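Long-range contact in extracellular haem-binding protein (Streptomyces reticuli, PDB 3FPW), which binds haem and iron outside the cell, probably degrades haem, and as an oligomer interacts with its cognate two-component sensor kinase: residues H87-V92 / D106-Q111. Residues are numbered along the deposited sequence; the frame is centred on the assembly and turned at random.
Sequences HVSVAV and DGAGPQ. With PO4 (phosphate ion), chain F.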
loop_
_atom_site.group_PDB
_atom_site.type_symbol
_atom_site.label_atom_id
_atom_site.label_comp_id
_atom_site.label_asym_id
_atom_site.label_seq_id
_atom_site.Cartn_x
_atom_site.Cartn_y
_atom_site.Cartn_z
ATOM N N HIS A 87 17.632 -0.493 -24.066
ATOM C CA HIS A 87 17.251 -1.485 -23.061
ATOM C C HIS A 87 15.973 -1.024 -22.396
ATOM O O HIS A 87 16.001 -0.061 -21.651
ATOM C CB HIS A 87 18.372 -1.558 -22.024
ATOM C CG HIS A 87 19.705 -1.783 -22.642
ATOM N ND1 HIS A 87 20.125 -3.025 -23.054
ATOM C CD2 HIS A 87 20.693 -0.916 -22.974
ATOM C CE1 HIS A 87 21.329 -2.923 -23.595
ATOM N NE2 HIS A 87 21.692 -1.653 -23.562
ATOM N N VAL A 88 14.852 -1.681 -22.695
ATOM C CA VAL A 88 13.550 -1.132 -22.303
ATOM C C VAL A 88 12.713 -2.195 -21.641
ATOM O O VAL A 88 12.985 -3.390 -21.785
ATOM C CB VAL A 88 12.758 -0.569 -23.502
ATOM C CG1 VAL A 88 13.570 0.551 -24.203
ATOM C CG2 VAL A 88 12.320 -1.689 -24.504
ATOM N N SER A 89 11.713 -1.760 -20.887
ATOM C CA SER A 89 10.630 -2.634 -20.490
ATOM C C SER A 89 9.412 -2.255 -21.310
ATOM O O SER A 89 9.249 -1.085 -21.712
ATOM C CB SER A 89 10.292 -2.491 -18.989
ATOM O OG SER A 89 11.363 -2.903 -18.150
ATOM N N VAL A 90 8.529 -3.227 -21.527
ATOM C CA VAL A 90 7.352 -3.013 -22.360
ATOM C C VAL A 90 6.149 -3.614 -21.647
ATOM O O VAL A 90 6.231 -4.697 -21.060
ATOM C CB VAL A 90 7.520 -3.658 -23.769
ATOM C CG1 VAL A 90 6.291 -3.390 -24.638
ATOM C CG2 VAL A 90 8.756 -3.104 -24.461
ATOM N N ALA A 91 5.034 -2.897 -21.675
ATOM C CA ALA A 91 3.801 -3.438 -21.105
ATOM C C ALA A 91 2.675 -3.286 -22.087
ATOM O O ALA A 91 2.585 -2.250 -22.771
ATOM C CB ALA A 91 3.434 -2.722 -19.818
ATOM N N VAL A 92 1.760 -4.262 -22.102
ATOM C CA VAL A 92 0.503 -4.063 -22.826
ATOM C C VAL A 92 -0.624 -4.143 -21.802
ATOM O O VAL A 92 -0.714 -5.116 -21.050
ATOM C CB VAL A 92 0.302 -5.123 -23.936
ATOM C CG1 VAL A 92 -1.031 -4.937 -24.659
ATOM C CG2 VAL A 92 1.485 -5.108 -24.933
ATOM N N ASP A 106 16.695 -6.962 -21.192
ATOM C CA ASP A 106 18.003 -7.135 -20.573
ATOM C C ASP A 106 18.636 -5.769 -20.359
ATOM O O ASP A 106 18.719 -4.983 -21.294
ATOM C CB ASP A 106 18.916 -7.971 -21.483
ATOM C CG ASP A 106 18.351 -9.376 -21.799
ATOM O OD1 ASP A 106 17.576 -9.930 -20.995
ATOM O OD2 ASP A 106 18.705 -9.936 -22.862
ATOM N N GLY A 107 19.053 -5.480 -19.134
ATOM C CA GLY A 107 19.740 -4.227 -18.855
ATOM C C GLY A 107 18.826 -3.027 -18.672
ATOM O O GLY A 107 19.301 -1.916 -18.474
ATOM N N ALA A 108 17.517 -3.242 -18.729
ATOM C CA ALA A 108 16.586 -2.113 -18.592
ATOM C C ALA A 108 16.633 -1.552 -17.167
ATOM O O ALA A 108 16.737 -2.324 -16.205
ATOM C CB ALA A 108 15.181 -2.544 -18.951
ATOM N N GLY A 109 16.553 -0.228 -17.012
ATOM C CA GLY A 109 16.595 0.354 -15.672
ATOM C C GLY A 109 15.448 -0.131 -14.803
ATOM O O GLY A 109 14.390 -0.502 -15.300
ATOM N N PRO A 110 15.648 -0.127 -13.476
ATOM C CA PRO A 110 14.671 -0.733 -12.597
ATOM C C PRO A 110 13.399 0.087 -12.504
ATOM O O PRO A 110 12.359 -0.434 -12.095
ATOM C CB PRO A 110 15.386 -0.783 -11.251
ATOM C CG PRO A 110 16.419 0.303 -11.308
ATOM C CD PRO A 110 16.805 0.438 -12.766
ATOM N N GLN A 111 13.479 1.353 -12.891
ATOM C CA GLN A 111 12.298 2.213 -12.883
ATOM C C GLN A 111 11.424 1.955 -14.112
ATOM O O GLN A 111 10.268 2.390 -14.172
ATOM C CB GLN A 111 12.746 3.684 -12.888
ATOM C CG GLN A 111 12.926 4.309 -14.266
ATOM C CD GLN A 111 14.023 3.735 -15.154
ATOM O OE1 GLN A 111 14.035 3.999 -16.375
ATOM N NE2 GLN A 111 14.914 2.943 -14.594
HETATM P P PO4 F . 20.256 -8.451 -17.152
HETATM O O1 PO4 F . 21.602 -8.286 -17.832
HETATM O O2 PO4 F . 20.431 -8.819 -15.689
HETATM O O3 PO4 F . 19.483 -7.147 -17.220
HETATM O O4 PO4 F . 19.482 -9.546 -17.858
HETATM O O HOH W 1 17.093 1.459 -19.223
#
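At the N-terminal end of strand 89-94, an inner strand of the four-stranded antiparallel sheet of this HbpS-like, GAF-clan fold, the connection from strand 99-104 to helix 112-126 passes by, and H87 and A108 meet there with CA atoms 4.6 Å apart. It illustrates how a loop without regular structure can be fastened by one side-chain bond to a loop carbonyl, one methyl and a shared water. The one direct hydrogen bond comes from a side chain: ND1 of H87 donates to the carbonyl O of D106 at 3.0 Å. The bond is bent, 135° at the hydrogen, and the acceptor stands 25° out of the imidazole plane, at the ring's edge. A chi1 of -52°, with the ring anti to H87's own carbonyl carbon, brings ND1 to that oxygen. A water lies 3.1 Å from H87 O and may donate to it; the same water takes the N-H of G109, with N at 2.8 Å. Farther along toward S89, the methyl of A108 packs on the backbone of V88, 3.7 Å from its C, and touches S89 OG at 3.9 Å. That hydroxyl has its polar partner in S112 OG, at the start of helix 112-126, while V88 turns the other way, onto A81 and V170. G107 takes a positive phi, favourable for glycine, and its N-H points to a phosphate ion, probably from the crystallisation liquor, with N to O3 at 2.6 Å. Its carbonyl accepts from R95 of a second subunit, and D106 OD1 from L67 N of a third, so the loop also joins the octamer. A bound iron(III) ion lies about 7 Å from the H87 side chain, too far for direct coordination. Donation from ND1 places a proton on this nitrogen, and the bent, tilted bond helps fix the ring's rotation.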